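Long-range contacts in short-chain dehydrogenase/reductase SDR (Vibrio parahaemolyticus, PDB 3GUY), which probably catalyses NAD(P)-dependent oxidation or reduction of a substrate not yet established, as other short-chain dehydrogenases/reductases do: residues 12-16 against 196-200; 16-21 against 200-204; 129-135 against 147-151; 167-173 against 214-220. The protein carries 2 engineered substitutions. One frame throughout, in Å; residues are numbered along the deposited sequence.

Contact 1 of 4, residues 12-16 against 196-200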
loop_
_atom_site.group_PDB
_atom_site.type_symbol
_atom_site.label_atom_id
_atom_site.label_comp_id
_atom_site.label_asym_id
_atom_site.label_seq_id
_atom_site.Cartn_x
_atom_site.Cartn_y
_atom_site.Cartn_z
ATOM N N GLY D 12 23.995 -10.997 13.660
ATOM C CA GLY D 12 22.885 -11.129 12.727
ATOM C C GLY D 12 23.322 -10.833 11.301
ATOM O O GLY D 12 24.481 -11.029 10.933
ATOM N N LEU D 13 22.381 -10.314 10.538
ATOM C CA LEU D 13 22.522 -10.068 9.127
ATOM C C LEU D 13 23.699 -9.145 8.809
ATOM O O LEU D 13 24.447 -9.360 7.818
ATOM C CB LEU D 13 21.196 -9.469 8.626
ATOM C CG LEU D 13 21.014 -9.157 7.144
ATOM C CD1 LEU D 13 21.302 -10.399 6.262
ATOM C CD2 LEU D 13 19.562 -8.609 6.945
ATOM N N GLY D 14 23.849 -8.097 9.631
ATOM C CA GLY D 14 24.957 -7.146 9.474
ATOM C C GLY D 14 26.323 -7.809 9.547
ATOM O O GLY D 14 27.196 -7.480 8.749
ATOM N N ALA D 15 26.509 -8.746 10.488
ATOM C CA ALA D 15 27.816 -9.438 10.684
ATOM C C ALA D 15 28.060 -10.430 9.540
ATOM O O ALA D 15 29.193 -10.525 9.016
ATOM C CB ALA D 15 27.887 -10.186 12.053
ATOM N N GLU D 16 26.995 -11.147 9.149
ATOM C CA GLU D 16 27.081 -12.116 8.019
ATOM C C GLU D 16 27.318 -11.406 6.704
ATOM O O GLU D 16 28.069 -11.904 5.875
ATOM C CB GLU D 16 25.836 -12.985 7.942
ATOM C CG GLU D 16 25.681 -13.850 9.158
ATOM C CD GLU D 16 26.959 -14.628 9.496
ATOM O OE1 GLU D 16 27.550 -15.281 8.597
ATOM O OE2 GLU D 16 27.381 -14.557 10.672
ATOM N N ALA D 196 20.556 -15.898 9.359
ATOM C CA ALA D 196 21.260 -14.707 8.926
ATOM C C ALA D 196 22.265 -14.971 7.799
ATOM O O ALA D 196 22.419 -14.139 6.881
ATOM C CB ALA D 196 21.941 -14.035 10.098
ATOM N N GLU D 197 22.955 -16.114 7.890
ATOM C CA GLU D 197 23.901 -16.566 6.857
ATOM C C GLU D 197 23.199 -16.647 5.506
ATOM O O GLU D 197 23.684 -16.109 4.536
ATOM C CB GLU D 197 24.477 -17.942 7.241
ATOM C CG GLU D 197 25.580 -18.497 6.340
ATOM C CD GLU D 197 26.218 -19.792 6.908
ATOM O OE1 GLU D 197 26.026 -20.874 6.330
ATOM O OE2 GLU D 197 26.907 -19.732 7.948
ATOM N N ASP D 198 22.046 -17.308 5.452
ATOM C CA ASP D 198 21.368 -17.539 4.148
ATOM C C ASP D 198 20.705 -16.261 3.637
ATOM O O ASP D 198 20.821 -15.938 2.445
ATOM C CB ASP D 198 20.364 -18.691 4.217
ATOM C CG ASP D 198 21.043 -20.040 4.503
ATOM O OD1 ASP D 198 22.251 -20.175 4.194
ATOM O OD2 ASP D 198 20.362 -20.942 5.030
ATOM N N ALA D 199 20.061 -15.510 4.533
ATOM C CA ALA D 199 19.517 -14.164 4.158
ATOM C C ALA D 199 20.586 -13.289 3.565
ATOM O O ALA D 199 20.399 -12.642 2.507
ATOM C CB ALA D 199 18.891 -13.453 5.385
ATOM N N ALA D 200 21.756 -13.285 4.224
ATOM C CA ALA D 200 22.852 -12.413 3.795
ATOM C C ALA D 200 23.341 -12.864 2.419
ATOM O O ALA D 200 23.654 -12.026 1.596
ATOM C CB ALA D 200 23.997 -12.407 4.809
#
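Leu13 and Ala200 make the tight half of this helix pairing. CD1 of Leu13 comes to 3.5 Å from CA of Ala200 and also to 4.0 Å from CB of Ala199, so that one methyl touches both the backbone of Ala200 and the methyl of Ala199. It gets there because CG stands anti to the backbone N of Leu13 (chi1 -177°), which carries the branch across to helix 196-207. Alanines make such closeness possible: the short axes pass 8.3 Å apart at a signed angle of -63°. The CB of Ala196 lies 3.7 Å from the carbonyl carbon of Gly12, against bare backbone.

Gly12 and Gly14 are the last two glycines of the TGxxxGxG sequence that marks the Rossmann fold of short-chain dehydrogenases; in relatives this turn into the first helix borders the dinucleotide, as it probably does here. Helix 196-207 packs against the first turn of that helix.

Toward solvent the pairing is looser. Glu16 still sets its CB 3.7 Å from CB of Ala200, and its CG lies near N of Glu197, but the chain then bends at chi2 and leads the carboxylate outward. There OE1 of Glu16 and OE2 of Glu197 stand 4.5 Å apart, two like charges whose proximity may cost a little; OE2 of Glu16 has a long, weak ion pair with Lys19.

Contact 2 of 4, residues 16-21 against 200-204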
loop_
_atom_site.group_PDB
_atom_site.type_symbol
_atom_site.label_atom_id
_atom_site.label_comp_id
_atom_site.label_asym_id
_atom_site.label_seq_id
_atom_site.Cartn_x
_atom_site.Cartn_y
_atom_site.Cartn_z
ATOM N N GLU D 16 26.995 -11.147 9.149
ATOM C CA GLU D 16 27.081 -12.116 8.019
ATOM C C GLU D 16 27.318 -11.406 6.704
ATOM O O GLU D 16 28.069 -11.904 5.875
ATOM C CB GLU D 16 25.836 -12.985 7.942
ATOM C CG GLU D 16 25.681 -13.850 9.158
ATOM C CD GLU D 16 26.959 -14.628 9.496
ATOM O OE1 GLU D 16 27.550 -15.281 8.597
ATOM O OE2 GLU D 16 27.381 -14.557 10.672
ATOM N N LEU D 17 26.722 -10.229 6.509
ATOM C CA LEU D 17 27.041 -9.426 5.308
ATOM C C LEU D 17 28.513 -8.970 5.354
ATOM O O LEU D 17 29.220 -8.968 4.338
ATOM C CB LEU D 17 26.115 -8.201 5.170
ATOM C CG LEU D 17 24.755 -8.409 4.498
ATOM C CD1 LEU D 17 23.873 -7.141 4.734
ATOM C CD2 LEU D 17 24.851 -8.761 2.987
ATOM N N ALA D 18 28.986 -8.589 6.543
ATOM C CA ALA D 18 30.387 -8.188 6.664
ATOM C C ALA D 18 31.307 -9.318 6.131
ATOM O O ALA D 18 32.218 -9.068 5.340
ATOM C CB ALA D 18 30.741 -7.792 8.118
ATOM N N LYS D 19 31.025 -10.554 6.538
ATOM C CA LYS D 19 31.857 -11.700 6.167
ATOM C C LYS D 19 31.875 -11.941 4.652
ATOM O O LYS D 19 32.953 -12.215 4.091
ATOM C CB LYS D 19 31.402 -12.950 6.911
ATOM C CG LYS D 19 31.610 -12.824 8.376
ATOM C CD LYS D 19 30.966 -13.948 9.131
ATOM C CE LYS D 19 31.237 -13.815 10.613
ATOM N NZ LYS D 19 30.678 -15.004 11.327
ATOM N N LEU D 20 30.721 -11.813 3.979
ATOM C CA LEU D 20 30.659 -12.047 2.524
ATOM C C LEU D 20 31.372 -10.941 1.744
ATOM O O LEU D 20 32.013 -11.207 0.699
ATOM C CB LEU D 20 29.208 -12.187 2.015
ATOM C CG LEU D 20 28.289 -13.317 2.523
ATOM C CD1 LEU D 20 26.896 -13.076 1.923
ATOM C CD2 LEU D 20 28.753 -14.745 2.202
ATOM N N TYR D 21 31.268 -9.704 2.211
ATOM C CA TYR D 21 31.961 -8.597 1.542
ATOM C C TYR D 21 33.487 -8.733 1.766
ATOM O O TYR D 21 34.265 -8.569 0.847
ATOM C CB TYR D 21 31.525 -7.227 2.079
ATOM C CG TYR D 21 30.215 -6.686 1.583
ATOM C CD1 TYR D 21 30.016 -6.409 0.221
ATOM C CD2 TYR D 21 29.178 -6.410 2.469
ATOM C CE1 TYR D 21 28.819 -5.890 -0.241
ATOM C CE2 TYR D 21 27.974 -5.890 2.013
ATOM C CZ TYR D 21 27.806 -5.623 0.662
ATOM O OH TYR D 21 26.617 -5.097 0.219
ATOM N N ALA D 200 21.756 -13.285 4.224
ATOM C CA ALA D 200 22.852 -12.413 3.795
ATOM C C ALA D 200 23.341 -12.864 2.419
ATOM O O ALA D 200 23.654 -12.026 1.596
ATOM C CB ALA D 200 23.997 -12.407 4.809
ATOM N N LEU D 201 23.364 -14.183 2.178
ATOM C CA LEU D 201 23.804 -14.725 0.857
ATOM C C LEU D 201 22.888 -14.232 -0.270
ATOM O O LEU D 201 23.342 -13.734 -1.270
ATOM C CB LEU D 201 23.864 -16.273 0.863
ATOM C CG LEU D 201 25.250 -16.924 1.104
ATOM C CD1 LEU D 201 25.171 -18.488 1.258
ATOM C CD2 LEU D 201 26.227 -16.536 -0.019
ATOM N N MET D 202 21.585 -14.329 -0.055
ATOM C CA MET D 202 20.581 -13.833 -1.030
ATOM C C MET D 202 20.596 -12.335 -1.255
ATOM O O MET D 202 20.457 -11.869 -2.423
ATOM C CB MET D 202 19.176 -14.299 -0.609
ATOM C CG MET D 202 18.999 -15.805 -0.808
ATOM S SD MET D 202 17.384 -16.522 -0.514
ATOM C CE MET D 202 17.453 -16.684 1.221
ATOM N N ILE D 203 20.752 -11.565 -0.176
ATOM C CA ILE D 203 20.767 -10.102 -0.250
ATOM C C ILE D 203 22.016 -9.681 -0.995
ATOM O O ILE D 203 21.955 -8.901 -1.946
ATOM C CB ILE D 203 20.696 -9.412 1.141
ATOM C CG1 ILE D 203 19.308 -9.642 1.776
ATOM C CG2 ILE D 203 20.969 -7.890 1.015
ATOM C CD1 ILE D 203 19.174 -9.452 3.299
ATOM N N HIS D 204 23.148 -10.227 -0.576
ATOM C CA HIS D 204 24.403 -9.975 -1.252
ATOM C C HIS D 204 24.375 -10.334 -2.750
ATOM O O HIS D 204 24.752 -9.527 -3.575
ATOM C CB HIS D 204 25.536 -10.710 -0.543
ATOM C CG HIS D 204 26.873 -10.405 -1.128
ATOM N ND1 HIS D 204 27.409 -11.141 -2.162
ATOM C CD2 HIS D 204 27.742 -9.402 -0.882
ATOM C CE1 HIS D 204 28.568 -10.619 -2.510
ATOM N NE2 HIS D 204 28.793 -9.560 -1.753
#
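Tyr21 offers one ring face to the imidazole edge of His204 in a T-shaped pair, with centroids 5.1 Å apart and planes at 74°. CD2 of His204 makes the closest touch, 3.7 Å from CE1 of Tyr21, and stands over the rim of the phenol ring rather than its middle. Relative to the imidazole, CD1 of Tyr21 lies at the edge and in the plane, while one face of the His204 ring has CB of Leu20 above its rim. A near-extended first torsion, chi1 -175°, sends the histidine ring across from helix 196-207 to meet these groups, and a weak hydrogen bond from NE2 to Glu24 helps to fix its rotation.

The two helices, both on one side of the parallel sheet of a Rossmann fold, pack with their short axes 9.5 Å apart. Leu20 fills much of the interface: its CD1 sits 3.4 Å from the carbonyl O of Ala200 and 3.7 Å from CB of His204. Its other branch, CD2, meets CD2 of Leu201 at 3.8 Å, the two side chains crossing at about a right angle.

Closer to the sheet, CD2 of Leu17 lies 3.7 Å from O of Ala200 and 4.1 Å from CB of His204. Leu17 and Tyr21 both rest on Val77 of strand 75-78, whereas Leu201, on the outer side, also touches Ile210 of the second subunit.

Contact 3 of 4, residues 129-135 against 147-151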
loop_
_atom_site.group_PDB
_atom_site.type_symbol
_atom_site.label_atom_id
_atom_site.label_comp_id
_atom_site.label_asym_id
_atom_site.label_seq_id
_atom_site.Cartn_x
_atom_site.Cartn_y
_atom_site.Cartn_z
ATOM N N MET D 129 14.942 -3.244 6.427
ATOM C CA MET D 129 13.749 -3.000 7.223
ATOM C C MET D 129 13.235 -4.369 7.666
ATOM O O MET D 129 13.939 -5.122 8.318
ATOM C CB MET D 129 12.706 -2.139 6.428
ATOM C CG MET D 129 13.078 -0.665 6.363
ATOM S SD MET D 129 12.247 0.346 5.165
ATOM C CE MET D 129 13.154 -0.326 3.724
ATOM N N SER D 130 12.023 -4.714 7.291
ATOM C CA SER D 130 11.416 -5.964 7.718
ATOM C C SER D 130 10.150 -6.058 6.899
ATOM O O SER D 130 9.663 -5.028 6.358
ATOM C CB SER D 130 11.066 -5.925 9.213
ATOM O OG SER D 130 9.965 -6.778 9.493
ATOM N N THR D 131 9.631 -7.277 6.751
ATOM C CA THR D 131 8.302 -7.455 6.143
ATOM C C THR D 131 7.226 -6.735 6.958
ATOM O O THR D 131 6.208 -6.338 6.385
ATOM C CB THR D 131 7.947 -8.916 5.909
ATOM O OG1 THR D 131 8.071 -9.656 7.126
ATOM C CG2 THR D 131 8.928 -9.501 4.858
ATOM N N ALA D 132 7.494 -6.481 8.237
ATOM C CA ALA D 132 6.582 -5.691 9.099
ATOM C C ALA D 132 6.389 -4.228 8.611
ATOM O O ALA D 132 5.493 -3.545 9.074
ATOM C CB ALA D 132 7.061 -5.710 10.550
ATOM N N ALA D 133 7.259 -3.745 7.718
ATOM C CA ALA D 133 7.162 -2.419 7.108
ATOM C C ALA D 133 6.074 -2.344 6.066
ATOM O O ALA D 133 5.635 -1.280 5.703
ATOM C CB ALA D 133 8.571 -2.003 6.461
ATOM N N GLN D 134 5.614 -3.486 5.591
ATOM C CA GLN D 134 4.710 -3.534 4.460
ATOM C C GLN D 134 3.309 -4.070 4.768
ATOM O O GLN D 134 2.495 -4.058 3.901
ATOM C CB GLN D 134 5.368 -4.389 3.355
ATOM C CG GLN D 134 6.665 -3.698 2.884
ATOM C CD GLN D 134 7.211 -4.243 1.636
ATOM O OE1 GLN D 134 7.557 -3.487 0.747
ATOM N NE2 GLN D 134 7.345 -5.568 1.563
ATOM N N GLN D 135 3.054 -4.531 5.986
ATOM C CA GLN D 135 1.724 -5.013 6.400
ATOM C C GLN D 135 1.556 -4.759 7.884
ATOM O O GLN D 135 2.528 -4.670 8.612
ATOM C CB GLN D 135 1.569 -6.537 6.292
ATOM C CG GLN D 135 2.189 -7.236 5.114
ATOM C CD GLN D 135 2.865 -8.525 5.585
ATOM O OE1 GLN D 135 2.222 -9.379 6.211
ATOM N NE2 GLN D 135 4.167 -8.638 5.340
ATOM N N LYS D 147 8.850 0.384 11.682
ATOM C CA LYS D 147 9.240 -0.124 10.367
ATOM C C LYS D 147 8.492 0.542 9.248
ATOM O O LYS D 147 9.095 0.877 8.218
ATOM C CB LYS D 147 9.098 -1.622 10.287
ATOM C CG LYS D 147 10.041 -2.322 11.285
ATOM C CD LYS D 147 11.496 -2.011 10.962
ATOM C CE LYS D 147 12.472 -2.874 11.780
ATOM N NZ LYS D 147 13.869 -2.413 11.620
ATOM N N TRP D 148 7.199 0.785 9.431
ATOM C CA TRP D 148 6.482 1.624 8.486
ATOM C C TRP D 148 7.069 3.052 8.439
ATOM O O TRP D 148 7.098 3.691 7.361
ATOM C CB TRP D 148 5.002 1.748 8.885
ATOM C CG TRP D 148 4.126 0.558 8.553
ATOM C CD1 TRP D 148 4.362 -0.778 8.866
ATOM C CD2 TRP D 148 2.852 0.592 7.925
ATOM N NE1 TRP D 148 3.313 -1.546 8.453
ATOM C CE2 TRP D 148 2.375 -0.744 7.864
ATOM C CE3 TRP D 148 2.057 1.617 7.389
ATOM C CZ2 TRP D 148 1.148 -1.077 7.270
ATOM C CZ3 TRP D 148 0.832 1.286 6.818
ATOM C CH2 TRP D 148 0.389 -0.060 6.747
ATOM N N ALA D 149 7.450 3.567 9.616
ATOM C CA ALA D 149 8.077 4.894 9.707
ATOM C C ALA D 149 9.363 4.975 8.829
ATOM O O ALA D 149 9.519 5.860 7.998
ATOM C CB ALA D 149 8.380 5.252 11.171
ATOM N N VAL D 150 10.230 4.000 8.992
ATOM C CA VAL D 150 11.415 3.924 8.144
ATOM C C VAL D 150 11.087 3.884 6.640
ATOM O O VAL D 150 11.715 4.568 5.886
ATOM C CB VAL D 150 12.422 2.833 8.567
ATOM C CG1 VAL D 150 13.668 2.816 7.589
ATOM C CG2 VAL D 150 12.874 3.021 10.026
ATOM N N LYS D 151 10.101 3.105 6.212
ATOM C CA LYS D 151 9.705 3.071 4.811
ATOM C C LYS D 151 9.163 4.402 4.267
ATOM O O LYS D 151 9.449 4.764 3.159
ATOM C CB LYS D 151 8.679 1.990 4.577
ATOM C CG LYS D 151 8.397 1.770 3.143
ATOM C CD LYS D 151 7.421 0.631 2.987
ATOM C CE LYS D 151 6.540 0.810 1.822
ATOM N NZ LYS D 151 7.045 0.007 0.809
#
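Trp148 of helix 141-160 lays its indole against the carbonyls of the loop that follows strand 124-128. Its NE1 gives a weak but fairly straight hydrogen bond to O of Gln135, 3.2 Å long with 165° at the hydrogen. O of Ala132 lies in the ring plane at the same edge, 3.0 Å from CD1, and O of Ala133 stands over one face, near the rim. Next to the indole, CB of Ala133 lies 3.4 Å from O of Lys147.

At the other end Met129 keeps its sulfur near the helix backbone: SD is 3.6 Å from N of Lys151, and CG is 3.7 Å from CG1 of Val150. The bend at chi3 turns its terminal methyl aside from that touch.

Between these two ends runs Lys147, its CB close to N and CA of Ala133 and its CE 4.2 Å from CB of Ser130. Ser130, Tyr143 and Lys147 occupy the positions of the serine and the YxxxK pair characteristic of the short-chain dehydrogenase active site, so the contact joins the loop carrying the probable catalytic serine to the helix carrying the probable catalytic tyrosine and lysine. NZ of Lys147 is hydrogen-bonded to OD1 of Asn103, which probably corresponds to the family's active-site asparagine.

Farther out, OG of Ser130 accepts from N of Ala132 at 2.8 Å, an ST turn that shapes the loop. NZ of Lys151 has a weak hydrogen bond to Tyr172 OH, and Trp148 packs on Gly152 of the third subunit.

Contact 4 of 4, residues 167-173 against 214-220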
loop_
_atom_site.group_PDB
_atom_site.type_symbol
_atom_site.label_atom_id
_atom_site.label_comp_id
_atom_site.label_asym_id
_atom_site.label_seq_id
_atom_site.Cartn_x
_atom_site.Cartn_y
_atom_site.Cartn_z
ATOM N N LYS D 167 21.707 6.452 -4.222
ATOM C CA LYS D 167 20.510 5.643 -4.396
ATOM C C LYS D 167 20.184 4.943 -3.094
ATOM O O LYS D 167 21.071 4.588 -2.359
ATOM C CB LYS D 167 20.811 4.552 -5.429
ATOM C CG LYS D 167 20.402 4.926 -6.812
ATOM C CD LYS D 167 21.065 4.060 -7.879
ATOM C CE LYS D 167 21.449 2.646 -7.441
ATOM N NZ LYS D 167 22.909 2.454 -7.704
ATOM N N ILE D 168 18.905 4.707 -2.838
ATOM C CA ILE D 168 18.542 3.904 -1.678
ATOM C C ILE D 168 17.944 2.549 -2.130
ATOM O O ILE D 168 17.050 2.501 -2.954
ATOM C CB ILE D 168 17.535 4.652 -0.764
ATOM C CG1 ILE D 168 18.158 5.911 -0.162
ATOM C CG2 ILE D 168 17.099 3.761 0.386
ATOM C CD1 ILE D 168 17.124 6.827 0.531
ATOM N N ILE D 169 18.467 1.477 -1.566
ATOM C CA ILE D 169 18.036 0.082 -1.843
ATOM C C ILE D 169 17.261 -0.382 -0.612
ATOM O O ILE D 169 17.717 -0.209 0.522
ATOM C CB ILE D 169 19.221 -0.891 -2.078
ATOM C CG1 ILE D 169 20.223 -0.319 -3.108
ATOM C CG2 ILE D 169 18.746 -2.355 -2.453
ATOM C CD1 ILE D 169 19.624 0.115 -4.317
ATOM N N ALA D 170 16.041 -0.855 -0.844
ATOM C CA ALA D 170 15.154 -1.244 0.269
ATOM C C ALA D 170 15.145 -2.748 0.368
ATOM O O ALA D 170 14.938 -3.438 -0.604
ATOM C CB ALA D 170 13.726 -0.701 0.060
ATOM N N VAL D 171 15.395 -3.265 1.548
ATOM C CA VAL D 171 15.433 -4.693 1.767
ATOM C C VAL D 171 14.473 -5.011 2.903
ATOM O O VAL D 171 14.508 -4.326 3.937
ATOM C CB VAL D 171 16.852 -5.151 2.194
ATOM C CG1 VAL D 171 16.878 -6.647 2.331
ATOM C CG2 VAL D 171 17.947 -4.581 1.206
ATOM N N TYR D 172 13.632 -6.038 2.695
ATOM C CA TYR D 172 12.579 -6.431 3.633
ATOM C C TYR D 172 12.677 -7.906 3.955
ATOM O O TYR D 172 12.120 -8.739 3.231
ATOM C CB TYR D 172 11.176 -6.146 3.075
ATOM C CG TYR D 172 10.951 -4.721 2.616
ATOM C CD1 TYR D 172 10.514 -3.736 3.497
ATOM C CD2 TYR D 172 11.224 -4.347 1.316
ATOM C CE1 TYR D 172 10.305 -2.427 3.080
ATOM C CE2 TYR D 172 11.026 -3.006 0.876
ATOM C CZ TYR D 172 10.547 -2.069 1.765
ATOM O OH TYR D 172 10.396 -0.774 1.329
ATOM N N PRO D 173 13.429 -8.250 5.004
ATOM C CA PRO D 173 13.481 -9.630 5.410
ATOM C C PRO D 173 12.303 -10.022 6.275
ATOM O O PRO D 173 11.809 -9.211 7.079
ATOM C CB PRO D 173 14.761 -9.731 6.227
ATOM C CG PRO D 173 15.287 -8.382 6.360
ATOM C CD PRO D 173 14.509 -7.428 5.581
ATOM N N TYR D 214 19.541 -2.360 -11.753
ATOM C CA TYR D 214 19.876 -2.716 -10.363
ATOM C C TYR D 214 18.608 -3.107 -9.572
ATOM O O TYR D 214 17.494 -2.798 -9.995
ATOM C CB TYR D 214 20.645 -1.591 -9.646
ATOM C CG TYR D 214 19.760 -0.452 -9.252
ATOM C CD1 TYR D 214 19.418 -0.226 -7.916
ATOM C CD2 TYR D 214 19.240 0.389 -10.206
ATOM C CE1 TYR D 214 18.578 0.788 -7.555
ATOM C CE2 TYR D 214 18.424 1.427 -9.841
ATOM C CZ TYR D 214 18.098 1.625 -8.524
ATOM O OH TYR D 214 17.274 2.650 -8.181
ATOM N N VAL D 215 18.795 -3.839 -8.473
ATOM C CA VAL D 215 17.673 -4.264 -7.627
ATOM C C VAL D 215 17.475 -3.116 -6.636
ATOM O O VAL D 215 18.326 -2.906 -5.753
ATOM C CB VAL D 215 17.978 -5.528 -6.866
ATOM C CG1 VAL D 215 16.921 -5.750 -5.732
ATOM C CG2 VAL D 215 18.106 -6.732 -7.873
ATOM N N SER D 216 16.358 -2.412 -6.786
ATOM C CA SER D 216 16.003 -1.272 -5.902
ATOM C C SER D 216 15.253 -1.694 -4.639
ATOM O O SER D 216 15.267 -1.006 -3.639
ATOM C CB SER D 216 15.214 -0.222 -6.684
ATOM O OG SER D 216 14.048 -0.726 -7.314
ATOM N N ASP D 217 14.597 -2.840 -4.680
ATOM C CA ASP D 217 13.759 -3.303 -3.578
ATOM C C ASP D 217 13.755 -4.815 -3.612
ATOM O O ASP D 217 13.507 -5.404 -4.653
ATOM C CB ASP D 217 12.295 -2.767 -3.710
ATOM C CG ASP D 217 12.198 -1.222 -3.893
ATOM O OD1 ASP D 217 12.063 -0.527 -2.836
ATOM O OD2 ASP D 217 12.250 -0.668 -5.055
ATOM N N ILE D 218 14.011 -5.448 -2.482
ATOM C CA ILE D 218 13.998 -6.868 -2.406
ATOM C C ILE D 218 13.373 -7.381 -1.088
ATOM O O ILE D 218 13.571 -6.806 0.012
ATOM C CB ILE D 218 15.446 -7.432 -2.632
ATOM C CG1 ILE D 218 15.400 -8.938 -2.879
ATOM C CG2 ILE D 218 16.342 -7.075 -1.489
ATOM C CD1 ILE D 218 16.773 -9.569 -3.356
ATOM N N THR D 219 12.553 -8.424 -1.210
ATOM C CA THR D 219 11.944 -9.070 -0.071
ATOM C C THR D 219 12.454 -10.527 -0.033
ATOM O O THR D 219 12.484 -11.234 -1.026
ATOM C CB THR D 219 10.383 -9.053 -0.125
ATOM O OG1 THR D 219 9.935 -7.738 -0.163
ATOM C CG2 THR D 219 9.740 -9.737 1.124
ATOM N N VAL D 220 12.828 -10.981 1.129
ATOM C CA VAL D 220 13.380 -12.316 1.269
ATOM C C VAL D 220 12.591 -12.892 2.426
ATOM O O VAL D 220 12.350 -12.191 3.402
ATOM C CB VAL D 220 14.936 -12.210 1.471
ATOM C CG1 VAL D 220 15.568 -13.508 1.557
ATOM C CG2 VAL D 220 15.585 -11.518 0.265
HETATM O O HOH W 1 16.487 3.228 -5.606
HETATM O O HOH W 2 10.147 -0.101 -1.123
#
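The carbonyl O of Ser216 is gripped by several groups: N of Ala170 reaches it at 2.9 Å in an almost straight bond (174° at the hydrogen), tilted 30° from the carbonyl plane, while the CA hydrogen of Ile169 and a weak bond from Arg158 add to the hold. From here the strands zip together in parallel register. O of Ala170 accepts from N of Ile218, O of Ile218 from N of Tyr172 at 2.8 Å, and O of Tyr172 from N of Val220 in a longer bond whose donor stands above the carbonyl plane.

Where the strands begin, Lys167 slides over the ring of Tyr214. Its CE is 3.6 Å from the centroid, a CH-pi contact, and its NZ, hydrogen-bonded to OD1 of Asn124, also makes a cation-pi interaction. CD1 of Ile169 meets the same ring at its edge, 3.5 Å from CE1 of Tyr214.

One sheet face carries Asp217 and Tyr172. A water links OD1 of Asp217 to OH of Tyr172 at 2.6 Å from each, and the aspartate also forms a salt bridge with Arg158. On the other face Val171 and Ile218 lie side by side under helix 196-207.

Strand 214-222 also pairs antiparallel with the second subunit, carrying the sheet across the interface. Within the chain, the two parallel neighbours joined through helix 196-207 form the last beta-alpha-beta crossover of the Rossmann fold.

In the fold
Contacts 1 and 2 are successive turns of one helix pair, 12-23 with 196-207, their centres 6 Å apart and sharing Glu16 and Ala200. Contact 4 joins the last two strands of the seven-stranded parallel sheet and touches contact 2 where Met202 and Ile203 lie on Val220 and Val171. Contact 3 adjoins contact 4 (centres 12 Å apart) but lies about 19 Å between centres from contact 1. Along the chain, contact 3 closes before contact 4 opens and is nested within the loops closed by contacts 1 and 2. The C-terminal helix and strand tie back to the first helix and strand 167-174; contacts 1, 2 and 4 reach the second subunit, contact 3 the third.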